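Local coordinates for protein hookworm platelet inhibitor 1 (Ancylostoma caninum, PDB 4TPV) that inhibits platelet aggregation and adhesion to fibrinogen and collagen, perhaps by binding integrins, and so probably helps the hookworm keep host blood from clotting, at residues R96-N101 with Y149-P154; G25-F30 with S37-M42; I109-M112 with S116-K119; E49-K54 with G138-G143. All coordinates share one frame; numbering follows the deposited sequence.

Every pair of these contacts in the CAP domain touches except contacts 2 and 4, whose nearest atoms are about 6 Å apart; contact 3 lies near the centre of the chain. Contacts 2 and 3 lie closest together, with centres about 9 Å apart. Arg27 NH1 joins them through a probable hydrogen bond to Met112 O, 2.8 Å long. Contact 1 is about 12 Å from contact 2, centre to centre, and meets it where the rings of Tyr149 and Phe30 pack edge-to-face. Its Tyr100 packs on Ala110 of contact 3 and on Lys142 and Gly143 of contact 4. Contacts 3 and 4, centres about 10 Å apart, join through Asp118 N and Gly138 O, 2.8 Å apart, a probable hydrogen bond.

Contact 1. Residues R96-N101 with Y149-P154; sequences RGKVYN and YEEGAP
Lys98 lies over one face of the Tyr149 ring and reaches past it to Glu151, joining two loops at the edge of the CAP domain. One loop follows helix 80-89; the other runs from strand 130-138 towards the small C-terminal cysteine-rich region. Lys98 CB stands 3.9 Å from the ring centroid and makes a CH-pi contact, offset toward the rim. A bend at chi3 (78°) then turns the end of the chain across the Glu151 carboxylate, where Lys98 NZ forms a salt bridge of 3.1 Å to Glu151 OE1. As a hydrogen bond this link is weak. The lysine CE also packs close to both carboxylate oxygens.

Two waters bridge the loops. The first sits in the plane of the tyrosine ring at its hydroxyl edge, 2.7 Å from Tyr149 OH, and donates to Gly97 O. The second accepts from Glu151 N at 2.8 Å, donates to Glu150 OE1 and takes a weak bond from Lys98 NZ, so it ties both glutamates to the lysine. Beyond the two segments, Glu150 N is held by Asp115 OD2, and backbone hydrogen bonds link Lys98 to Ile148 and Glu150 to Ser37. One acceptor is left over: Tyr149 O is buried without a hydrogen-bond partner, and the nearest Lys98 side-chain atom to it is CB, at 3.6 Å.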
loop_
_atom_site.group_PDB
_atom_site.type_symbol
_atom_site.label_atom_id
_atom_site.label_comp_id
_atom_site.label_asym_id
_atom_site.label_seq_id
_atom_site.Cartn_x
_atom_site.Cartn_y
_atom_site.Cartn_z
ATOM N N ARG A 96 -8.816 -4.766 14.861
ATOM C CA ARG A 96 -9.783 -4.518 15.926
ATOM C C ARG A 96 -10.083 -3.025 16.060
ATOM O O ARG A 96 -9.744 -2.377 17.067
ATOM C CB ARG A 96 -9.265 -5.075 17.255
ATOM C CG ARG A 96 -8.977 -6.564 17.230
ATOM C CD ARG A 96 -10.253 -7.400 17.180
ATOM N NE ARG A 96 -9.972 -8.834 17.288
ATOM C CZ ARG A 96 -9.855 -9.659 16.249
ATOM N NH1 ARG A 96 -9.997 -9.208 15.003
ATOM N NH2 ARG A 96 -9.607 -10.948 16.451
ATOM N N GLY A 97 -10.655 -2.462 15.004
ATOM C CA GLY A 97 -11.039 -1.074 15.005
ATOM C C GLY A 97 -9.974 -0.194 14.378
ATOM O O GLY A 97 -9.050 -0.674 13.720
ATOM N N LYS A 98 -10.103 1.102 14.604
ATOM C CA LYS A 98 -9.312 2.074 13.852
ATOM C C LYS A 98 -7.901 2.263 14.386
ATOM O O LYS A 98 -7.062 2.878 13.710
ATOM C CB LYS A 98 -10.029 3.427 13.825
ATOM C CG LYS A 98 -10.021 4.139 15.154
ATOM C CD LYS A 98 -10.705 5.512 15.077
ATOM C CE LYS A 98 -12.217 5.402 15.095
ATOM N NZ LYS A 98 -12.865 6.750 15.222
ATOM N N VAL A 99 -7.625 1.728 15.572
ATOM C CA VAL A 99 -6.318 1.961 16.197
ATOM C C VAL A 99 -5.365 0.824 15.894
ATOM O O VAL A 99 -5.682 -0.339 16.113
ATOM C CB VAL A 99 -6.423 2.129 17.733
ATOM C CG1 VAL A 99 -5.035 2.349 18.342
ATOM C CG2 VAL A 99 -7.357 3.284 18.098
ATOM N N TYR A 100 -4.196 1.161 15.351
ATOM C CA TYR A 100 -3.204 0.149 15.061
ATOM C C TYR A 100 -2.585 -0.400 16.347
ATOM O O TYR A 100 -2.121 0.349 17.211
ATOM C CB TYR A 100 -2.106 0.721 14.148
ATOM C CG TYR A 100 -1.037 -0.306 13.821
ATOM C CD1 TYR A 100 -1.359 -1.475 13.133
ATOM C CD2 TYR A 100 0.286 -0.113 14.188
ATOM C CE1 TYR A 100 -0.408 -2.433 12.843
ATOM C CE2 TYR A 100 1.273 -1.080 13.868
ATOM C CZ TYR A 100 0.907 -2.238 13.201
ATOM O OH TYR A 100 1.831 -3.211 12.886
ATOM N N ASN A 101 -2.608 -1.718 16.479
ATOM C CA ASN A 101 -1.955 -2.371 17.601
ATOM C C ASN A 101 -0.811 -3.200 17.042
ATOM O O ASN A 101 -1.019 -4.148 16.281
ATOM C CB ASN A 101 -2.942 -3.227 18.395
ATOM C CG ASN A 101 -4.087 -2.419 18.981
ATOM O OD1 ASN A 101 -3.913 -1.278 19.424
ATOM N ND2 ASN A 101 -5.275 -3.011 18.988
ATOM N N TYR A 149 -7.104 5.061 10.372
ATOM C CA TYR A 149 -8.012 5.853 9.544
ATOM C C TYR A 149 -8.989 6.618 10.402
ATOM O O TYR A 149 -9.452 6.101 11.433
ATOM C CB TYR A 149 -8.793 4.951 8.584
ATOM C CG TYR A 149 -9.536 3.837 9.298
ATOM C CD1 TYR A 149 -10.840 4.019 9.783
ATOM C CD2 TYR A 149 -8.937 2.606 9.487
ATOM C CE1 TYR A 149 -11.495 2.994 10.445
ATOM C CE2 TYR A 149 -9.583 1.576 10.122
ATOM C CZ TYR A 149 -10.866 1.767 10.598
ATOM O OH TYR A 149 -11.526 0.731 11.253
ATOM N N GLU A 150 -9.311 7.843 9.990
ATOM C CA GLU A 150 -10.413 8.564 10.621
ATOM C C GLU A 150 -11.738 8.082 10.042
ATOM O O GLU A 150 -11.804 7.719 8.875
ATOM C CB GLU A 150 -10.266 10.077 10.433
ATOM C CG GLU A 150 -9.016 10.665 11.074
ATOM C CD GLU A 150 -9.016 10.537 12.590
ATOM O OE1 GLU A 150 -10.110 10.468 13.196
ATOM O OE2 GLU A 150 -7.918 10.499 13.173
ATOM N N GLU A 151 -12.787 8.089 10.861
ATOM C CA GLU A 151 -14.083 7.582 10.421
ATOM C C GLU A 151 -15.040 8.701 10.074
ATOM O O GLU A 151 -15.127 9.694 10.795
ATOM C CB GLU A 151 -14.706 6.696 11.498
ATOM C CG GLU A 151 -13.996 5.361 11.678
ATOM C CD GLU A 151 -14.421 4.657 12.953
ATOM O OE1 GLU A 151 -15.164 5.276 13.740
ATOM O OE2 GLU A 151 -14.007 3.498 13.171
ATOM N N GLY A 152 -15.775 8.519 8.977
ATOM C CA GLY A 152 -16.835 9.431 8.581
ATOM C C GLY A 152 -17.159 9.240 7.113
ATOM O O GLY A 152 -16.590 8.358 6.479
ATOM N N ALA A 153 -18.064 10.067 6.580
ATOM C CA ALA A 153 -18.446 9.976 5.166
ATOM C C ALA A 153 -17.211 9.997 4.280
ATOM O O ALA A 153 -16.354 10.846 4.459
ATOM C CB ALA A 153 -19.367 11.121 4.795
ATOM N N PRO A 154 -17.113 9.055 3.342
ATOM C CA PRO A 154 -15.919 9.065 2.492
ATOM C C PRO A 154 -15.719 10.428 1.810
ATOM O O PRO A 154 -16.681 11.126 1.427
ATOM C CB PRO A 154 -16.205 7.934 1.499
ATOM C CG PRO A 154 -17.003 6.938 2.350
ATOM C CD PRO A 154 -17.924 7.839 3.138
HETATM O O HOH W 1 -10.193 -1.581 11.298
HETATM O O HOH W 2 -12.352 9.442 13.239
#

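Contact 2. Residues G25-F30 with S37-M42; sequences GYRAAF and SKMRTM
Helix 13-34 passes the irregular segment 37-42 with Arg27 and Met39 as the nearest residues, their CA atoms 7.1 Å apart. This is the first long helix of the CAP fold, held here against the chain that returns from it towards strand 43-44. Arg27 does most of the work. It grips the backbone of Arg40 side-on, with NE and NH2 each 2.8 Å from the one carbonyl oxygen, Arg40 O. The N-H...O angles, 143° and 139°, are bent as expected when two donors share one acceptor. The oxygen lies close to the guanidinium plane; NE approaches almost head-on to the C=O while NH2 takes a lone pair in the carbonyl plane, and together the bonds fix the rotation of the group. A bend at chi3 (66°) brings NE and NH2 to that edge.

Two methionines sandwich the same guanidinium. Met39 SD rests over one face, 3.3 Å from Arg27 NH2, and Met42 CG lies over the opposite face. Past CG, the extended Met42 chain crosses the arginine at about a right angle and brings CE to 3.7 Å from Arg27 NH1. Arg27 NH1 itself hydrogen-bonds to the carbonyl oxygens of Met112 and Trp114, while the Arg40 side chain leaves in another direction for a cation-pi contact with Tyr161. Nearer the end of the helix, Phe30 meets the Met39 methyl obliquely, with Phe30 CD1 3.8 Å from Met39 CE.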
loop_
_atom_site.group_PDB
_atom_site.type_symbol
_atom_site.label_atom_id
_atom_site.label_comp_id
_atom_site.label_asym_id
_atom_site.label_seq_id
_atom_site.Cartn_x
_atom_site.Cartn_y
_atom_site.Cartn_z
ATOM N N GLY A 25 -8.032 -0.618 -5.018
ATOM C CA GLY A 25 -9.258 -1.392 -4.835
ATOM C C GLY A 25 -9.469 -1.834 -3.393
ATOM O O GLY A 25 -10.602 -1.830 -2.891
ATOM N N TYR A 26 -8.388 -2.253 -2.734
ATOM C CA TYR A 26 -8.460 -2.591 -1.316
ATOM C C TYR A 26 -8.869 -1.369 -0.511
ATOM O O TYR A 26 -9.683 -1.438 0.395
ATOM C CB TYR A 26 -7.115 -3.088 -0.781
ATOM C CG TYR A 26 -6.615 -4.414 -1.310
ATOM C CD1 TYR A 26 -7.475 -5.351 -1.831
ATOM C CD2 TYR A 26 -5.259 -4.726 -1.254
ATOM C CE1 TYR A 26 -7.004 -6.570 -2.293
ATOM C CE2 TYR A 26 -4.782 -5.929 -1.722
ATOM C CZ TYR A 26 -5.665 -6.845 -2.237
ATOM O OH TYR A 26 -5.179 -8.040 -2.709
ATOM N N ARG A 27 -8.274 -0.230 -0.842
ATOM C CA ARG A 27 -8.554 0.988 -0.073
ATOM C C ARG A 27 -9.985 1.515 -0.320
ATOM O O ARG A 27 -10.637 2.022 0.592
ATOM C CB ARG A 27 -7.481 2.056 -0.392
ATOM C CG ARG A 27 -6.102 1.666 0.131
ATOM C CD ARG A 27 -4.978 2.559 -0.423
ATOM N NE ARG A 27 -5.103 3.940 0.042
ATOM C CZ ARG A 27 -4.673 4.371 1.231
ATOM N NH1 ARG A 27 -4.097 3.518 2.074
ATOM N NH2 ARG A 27 -4.851 5.640 1.594
ATOM N N ALA A 28 -10.486 1.377 -1.550
ATOM C CA ALA A 28 -11.868 1.747 -1.854
ATOM C C ALA A 28 -12.866 0.821 -1.142
ATOM O O ALA A 28 -13.871 1.278 -0.606
ATOM C CB ALA A 28 -12.093 1.713 -3.363
ATOM N N ALA A 29 -12.590 -0.480 -1.164
ATOM C CA ALA A 29 -13.447 -1.435 -0.462
ATOM C C ALA A 29 -13.434 -1.102 1.012
ATOM O O ALA A 29 -14.474 -1.068 1.669
ATOM C CB ALA A 29 -12.974 -2.864 -0.697
ATOM N N PHE A 30 -12.240 -0.853 1.537
ATOM C CA PHE A 30 -12.121 -0.546 2.951
ATOM C C PHE A 30 -12.844 0.754 3.294
ATOM O O PHE A 30 -13.566 0.824 4.299
ATOM C CB PHE A 30 -10.650 -0.456 3.356
ATOM C CG PHE A 30 -10.445 -0.571 4.832
ATOM C CD1 PHE A 30 -10.493 0.546 5.638
ATOM C CD2 PHE A 30 -10.204 -1.802 5.403
ATOM C CE1 PHE A 30 -10.292 0.433 7.005
ATOM C CE2 PHE A 30 -10.000 -1.925 6.759
ATOM C CZ PHE A 30 -10.056 -0.813 7.562
ATOM N N SER A 37 -13.107 8.690 6.252
ATOM C CA SER A 37 -13.373 10.033 5.738
ATOM C C SER A 37 -12.275 10.700 4.897
ATOM O O SER A 37 -12.541 11.732 4.286
ATOM C CB SER A 37 -13.708 10.957 6.904
ATOM O OG SER A 37 -12.647 10.971 7.848
ATOM N N LYS A 38 -11.059 10.149 4.879
ATOM C CA LYS A 38 -9.987 10.747 4.073
ATOM C C LYS A 38 -8.956 9.711 3.623
ATOM O O LYS A 38 -7.739 9.871 3.789
ATOM C CB LYS A 38 -9.332 11.900 4.840
ATOM C CG LYS A 38 -8.878 11.610 6.252
ATOM C CD LYS A 38 -8.153 12.834 6.816
ATOM C CE LYS A 38 -7.901 12.686 8.308
ATOM N NZ LYS A 38 -7.201 13.898 8.853
ATOM N N MET A 39 -9.462 8.649 3.005
ATOM C CA MET A 39 -8.588 7.615 2.463
ATOM C C MET A 39 -8.011 8.117 1.154
ATOM O O MET A 39 -8.747 8.384 0.217
ATOM C CB MET A 39 -9.348 6.307 2.242
ATOM C CG MET A 39 -8.454 5.174 1.762
ATOM S SD MET A 39 -7.548 4.363 3.086
ATOM C CE MET A 39 -8.835 3.484 3.984
ATOM N N ARG A 40 -6.691 8.249 1.092
ATOM C CA ARG A 40 -6.044 8.737 -0.138
ATOM C C ARG A 40 -5.901 7.681 -1.232
ATOM O O ARG A 40 -5.667 6.499 -0.980
ATOM C CB ARG A 40 -4.662 9.317 0.193
ATOM C CG ARG A 40 -4.764 10.589 1.075
ATOM C CD ARG A 40 -3.513 11.452 1.060
ATOM N NE ARG A 40 -3.342 12.112 -0.242
ATOM C CZ ARG A 40 -2.648 13.229 -0.424
ATOM N NH1 ARG A 40 -2.069 13.824 0.603
ATOM N NH2 ARG A 40 -2.540 13.746 -1.641
ATOM N N THR A 41 -5.999 8.149 -2.470
ATOM C CA THR A 41 -5.620 7.348 -3.622
ATOM C C THR A 41 -4.119 7.175 -3.588
ATOM O O THR A 41 -3.390 8.155 -3.397
ATOM C CB THR A 41 -6.013 8.018 -4.931
ATOM O OG1 THR A 41 -7.408 8.320 -4.911
ATOM C CG2 THR A 41 -5.723 7.099 -6.122
ATOM N N MET A 42 -3.660 5.937 -3.750
ATOM C CA MET A 42 -2.222 5.717 -3.937
ATOM C C MET A 42 -1.774 5.886 -5.372
ATOM O O MET A 42 -2.465 5.502 -6.323
ATOM C CB MET A 42 -1.807 4.327 -3.486
ATOM C CG MET A 42 -1.770 4.139 -1.981
ATOM S SD MET A 42 -1.267 2.450 -1.550
ATOM C CE MET A 42 -1.023 2.655 0.221
#

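Contact 3. Residues I109-M112 with S116-K119; sequences IANM and SHDK
The imidazole of His117 points edge-on at Asn111 and bonds to its backbone, bridging the last turn of helix 107-113 and the short connection into strand 119-127 of the CAP sheet. His117 ND1 donates to Asn111 O at 2.8 Å, and the N-H...O angle of 160° makes the bond nearly straight. The oxygen lies in the ring plane, and the donor falls on a lone pair in the carbonyl plane. With CG anti to the carbonyl carbon (chi1 -81°), the ring is directed from its loop to this helix end.

The Asn111 amide lies nearly flat with the imidazole, the two planes being 23° apart, and its OD1 comes near CE1, the ring carbon next to ND1. The amide's rotation is fixed through ND2, which bonds to Asn69 OD1 and Glu66 O. The histidine is held at both nitrogens, NE2 pairing with Glu67 OE2, and its ring also meets that of Trp114. Directly after it the chain enters the sheet through a classic beta bulge, in which Asp118 and Lys119 both face Gly138. Between the two side chains themselves, the nearest atoms are Asn111 OD1 and His117 CE1, 3.1 Å apart.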
loop_
_atom_site.group_PDB
_atom_site.type_symbol
_atom_site.label_atom_id
_atom_site.label_comp_id
_atom_site.label_asym_id
_atom_site.label_seq_id
_atom_site.Cartn_x
_atom_site.Cartn_y
_atom_site.Cartn_z
ATOM N N ILE A 109 -1.756 -5.169 6.480
ATOM C CA ILE A 109 -3.019 -4.550 6.122
ATOM C C ILE A 109 -3.021 -3.071 6.544
ATOM O O ILE A 109 -3.493 -2.228 5.810
ATOM C CB ILE A 109 -4.236 -5.303 6.725
ATOM C CG1 ILE A 109 -5.547 -4.645 6.279
ATOM C CG2 ILE A 109 -4.166 -5.357 8.238
ATOM C CD1 ILE A 109 -5.846 -4.793 4.780
ATOM N N ALA A 110 -2.462 -2.765 7.712
ATOM C CA ALA A 110 -2.415 -1.369 8.165
ATOM C C ALA A 110 -1.648 -0.468 7.183
ATOM O O ALA A 110 -2.056 0.687 6.946
ATOM C CB ALA A 110 -1.802 -1.297 9.568
ATOM N N ASN A 111 -0.552 -0.962 6.615
ATOM C CA ASN A 111 0.185 -0.159 5.650
ATOM C C ASN A 111 -0.668 0.083 4.410
ATOM O O ASN A 111 -0.652 1.174 3.836
ATOM C CB ASN A 111 1.502 -0.835 5.244
ATOM C CG ASN A 111 2.711 -0.274 5.988
ATOM O OD1 ASN A 111 2.844 0.944 6.186
ATOM N ND2 ASN A 111 3.623 -1.171 6.377
ATOM N N MET A 112 -1.420 -0.943 3.998
ATOM C CA MET A 112 -2.211 -0.843 2.777
ATOM C C MET A 112 -3.404 0.093 2.909
ATOM O O MET A 112 -3.785 0.728 1.929
ATOM C CB MET A 112 -2.701 -2.225 2.314
ATOM C CG MET A 112 -1.590 -3.142 1.845
ATOM S SD MET A 112 -2.170 -4.463 0.753
ATOM C CE MET A 112 -3.380 -5.276 1.788
ATOM N N SER A 116 -3.610 8.181 5.274
ATOM C CA SER A 116 -2.764 9.243 4.747
ATOM C C SER A 116 -1.707 8.705 3.784
ATOM O O SER A 116 -0.984 9.491 3.152
ATOM C CB SER A 116 -2.090 10.025 5.882
ATOM O OG SER A 116 -1.334 9.156 6.708
ATOM N N HIS A 117 -1.606 7.390 3.661
ATOM C CA HIS A 117 -0.681 6.837 2.660
ATOM C C HIS A 117 -1.151 7.151 1.241
ATOM O O HIS A 117 -2.281 6.830 0.884
ATOM C CB HIS A 117 -0.519 5.320 2.817
ATOM C CG HIS A 117 0.437 4.922 3.893
ATOM N ND1 HIS A 117 0.565 3.618 4.328
ATOM C CD2 HIS A 117 1.298 5.654 4.639
ATOM C CE1 HIS A 117 1.460 3.568 5.299
ATOM N NE2 HIS A 117 1.928 4.786 5.500
ATOM N N ASP A 118 -0.281 7.743 0.417
ATOM C CA ASP A 118 -0.696 8.074 -0.949
ATOM C C ASP A 118 0.332 7.652 -1.997
ATOM O O ASP A 118 0.202 7.993 -3.169
ATOM C CB ASP A 118 -0.984 9.578 -1.078
ATOM C CG ASP A 118 0.226 10.453 -0.802
ATOM O OD1 ASP A 118 1.354 9.955 -0.649
ATOM O OD2 ASP A 118 0.041 11.688 -0.745
ATOM N N LYS A 119 1.340 6.907 -1.565
ATOM C CA LYS A 119 2.398 6.454 -2.469
ATOM C C LYS A 119 2.839 5.040 -2.095
ATOM O O LYS A 119 2.890 4.684 -0.917
ATOM C CB LYS A 119 3.612 7.396 -2.427
ATOM C CG LYS A 119 3.373 8.802 -2.923
ATOM C CD LYS A 119 4.616 9.655 -2.658
ATOM C CE LYS A 119 4.489 11.032 -3.297
ATOM N NZ LYS A 119 3.346 11.813 -2.736
#

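Contact 4. Residues E49-K54 with G138-G143; sequences EEKAYK and GPEAKG
Lys51 and Glu140 meet across this surface contact through one pair of charged atoms, its loose, solvent side. Lys51 NZ lies 3.9 Å from Glu140 OE2, a long salt bridge with no hydrogen bond across the segments. The lysine gets there by stretching fully: CG is anti to the backbone N (chi1 -172°), and the rest of the chain runs straight out from the helix. Glu140 is extended beyond CG as well, and the two chains cross at a slant. The backbones stay far apart, with the CA atoms of Lys51 and Gly138 separated by 11.1 Å.

The tight packing is between helix 46-56 and the sheet. There Ala52 sits on Val134 and Gln136 of strand 130-138, Lys51 touches Gln136 too, and Tyr53 packs on Ala123 and Val125 of strand 119-127, while Glu49 is held by salt bridges to Arg8 and Arg16. Within the helix, Lys54 NZ forms a salt bridge of 2.6 Å to Glu50 OE2. The far segment leaves its strand through a cis peptide before Pro139, and Glu67 OE2 accepts from Ala141 N and Lys142 N. A helix laid on a central sheet in this way is one layer of the alpha-beta-alpha sandwich that characterises the CAP superfamily.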
loop_
_atom_site.group_PDB
_atom_site.type_symbol
_atom_site.label_atom_id
_atom_site.label_comp_id
_atom_site.label_asym_id
_atom_site.label_seq_id
_atom_site.Cartn_x
_atom_site.Cartn_y
_atom_site.Cartn_z
ATOM N N GLU A 49 10.023 2.569 -4.929
ATOM C CA GLU A 49 10.433 1.296 -5.519
ATOM C C GLU A 49 11.919 1.047 -5.282
ATOM O O GLU A 49 12.319 -0.066 -4.923
ATOM C CB GLU A 49 10.136 1.229 -7.023
ATOM C CG GLU A 49 10.759 -0.014 -7.692
ATOM C CD GLU A 49 10.363 -0.182 -9.154
ATOM O OE1 GLU A 49 11.284 -0.316 -9.999
ATOM O OE2 GLU A 49 9.155 -0.201 -9.451
ATOM N N GLU A 50 12.750 2.067 -5.483
ATOM C CA GLU A 50 14.177 1.889 -5.239
ATOM C C GLU A 50 14.440 1.583 -3.752
ATOM O O GLU A 50 15.264 0.726 -3.432
ATOM C CB GLU A 50 14.970 3.111 -5.685
ATOM C CG GLU A 50 16.403 3.132 -5.146
ATOM C CD GLU A 50 17.352 2.123 -5.791
ATOM O OE1 GLU A 50 16.932 1.345 -6.672
ATOM O OE2 GLU A 50 18.535 2.117 -5.388
ATOM N N LYS A 51 13.708 2.247 -2.857
ATOM C CA LYS A 51 13.823 1.963 -1.427
ATOM C C LYS A 51 13.434 0.508 -1.153
ATOM O O LYS A 51 14.084 -0.205 -0.364
ATOM C CB LYS A 51 12.938 2.923 -0.622
ATOM C CG LYS A 51 13.116 2.864 0.892
ATOM C CD LYS A 51 12.160 3.844 1.564
ATOM C CE LYS A 51 12.282 3.776 3.084
ATOM N NZ LYS A 51 11.159 4.489 3.764
ATOM N N ALA A 52 12.389 0.067 -1.833
ATOM C CA ALA A 52 11.930 -1.308 -1.670
ATOM C C ALA A 52 12.968 -2.316 -2.156
ATOM O O ALA A 52 13.167 -3.355 -1.512
ATOM C CB ALA A 52 10.590 -1.511 -2.401
ATOM N N TYR A 53 13.645 -2.023 -3.279
ATOM C CA TYR A 53 14.687 -2.926 -3.774
ATOM C C TYR A 53 15.881 -2.962 -2.824
ATOM O O TYR A 53 16.398 -4.033 -2.510
ATOM C CB TYR A 53 15.135 -2.554 -5.211
ATOM C CG TYR A 53 14.339 -3.326 -6.219
ATOM C CD1 TYR A 53 14.657 -4.649 -6.515
ATOM C CD2 TYR A 53 13.210 -2.780 -6.800
ATOM C CE1 TYR A 53 13.894 -5.397 -7.392
ATOM C CE2 TYR A 53 12.425 -3.525 -7.676
ATOM C CZ TYR A 53 12.780 -4.836 -7.975
ATOM O OH TYR A 53 12.023 -5.584 -8.840
ATOM N N LYS A 54 16.315 -1.803 -2.357
ATOM C CA LYS A 54 17.470 -1.753 -1.487
ATOM C C LYS A 54 17.201 -2.555 -0.216
ATOM O O LYS A 54 18.104 -3.205 0.321
ATOM C CB LYS A 54 17.835 -0.300 -1.170
ATOM C CG LYS A 54 18.565 0.409 -2.331
ATOM C CD LYS A 54 19.954 -0.185 -2.568
ATOM C CE LYS A 54 20.742 0.525 -3.694
ATOM N NZ LYS A 54 20.307 0.194 -5.085
ATOM N N GLY A 138 4.350 5.593 1.589
ATOM C CA GLY A 138 4.591 6.950 2.061
ATOM C C GLY A 138 3.334 7.801 2.018
ATOM O O GLY A 138 2.355 7.439 1.370
ATOM N N PRO A 139 3.335 8.926 2.751
ATOM C CA PRO A 139 4.443 9.331 3.624
ATOM C C PRO A 139 4.472 8.551 4.925
ATOM O O PRO A 139 3.552 7.794 5.242
ATOM C CB PRO A 139 4.162 10.821 3.898
ATOM C CG PRO A 139 2.796 11.112 3.331
ATOM C CD PRO A 139 2.182 9.829 2.861
ATOM N N GLU A 140 5.540 8.724 5.690
ATOM C CA GLU A 140 5.652 8.014 6.958
ATOM C C GLU A 140 4.635 8.498 7.991
ATOM O O GLU A 140 4.523 9.694 8.270
ATOM C CB GLU A 140 7.070 8.146 7.512
ATOM C CG GLU A 140 8.121 7.421 6.686
ATOM C CD GLU A 140 9.532 7.684 7.189
ATOM O OE1 GLU A 140 9.694 8.514 8.113
ATOM O OE2 GLU A 140 10.477 7.064 6.657
ATOM N N ALA A 141 3.906 7.548 8.567
ATOM C CA ALA A 141 2.814 7.858 9.477
ATOM C C ALA A 141 2.478 6.698 10.417
ATOM O O ALA A 141 2.017 6.925 11.528
ATOM C CB ALA A 141 1.572 8.246 8.680
ATOM N N LYS A 142 2.682 5.461 9.970
ATOM C CA LYS A 142 2.247 4.283 10.723
ATOM C C LYS A 142 3.058 4.089 12.015
ATOM O O LYS A 142 4.262 4.319 12.052
ATOM C CB LYS A 142 2.342 3.036 9.842
ATOM C CG LYS A 142 2.072 1.681 10.532
ATOM C CD LYS A 142 1.882 0.616 9.435
ATOM C CE LYS A 142 2.082 -0.833 9.923
ATOM N NZ LYS A 142 3.519 -1.153 10.223
ATOM N N GLY A 143 2.388 3.666 13.079
ATOM C CA GLY A 143 3.049 3.449 14.352
ATOM C C GLY A 143 2.089 2.840 15.354
ATOM O O GLY A 143 0.874 3.054 15.262
#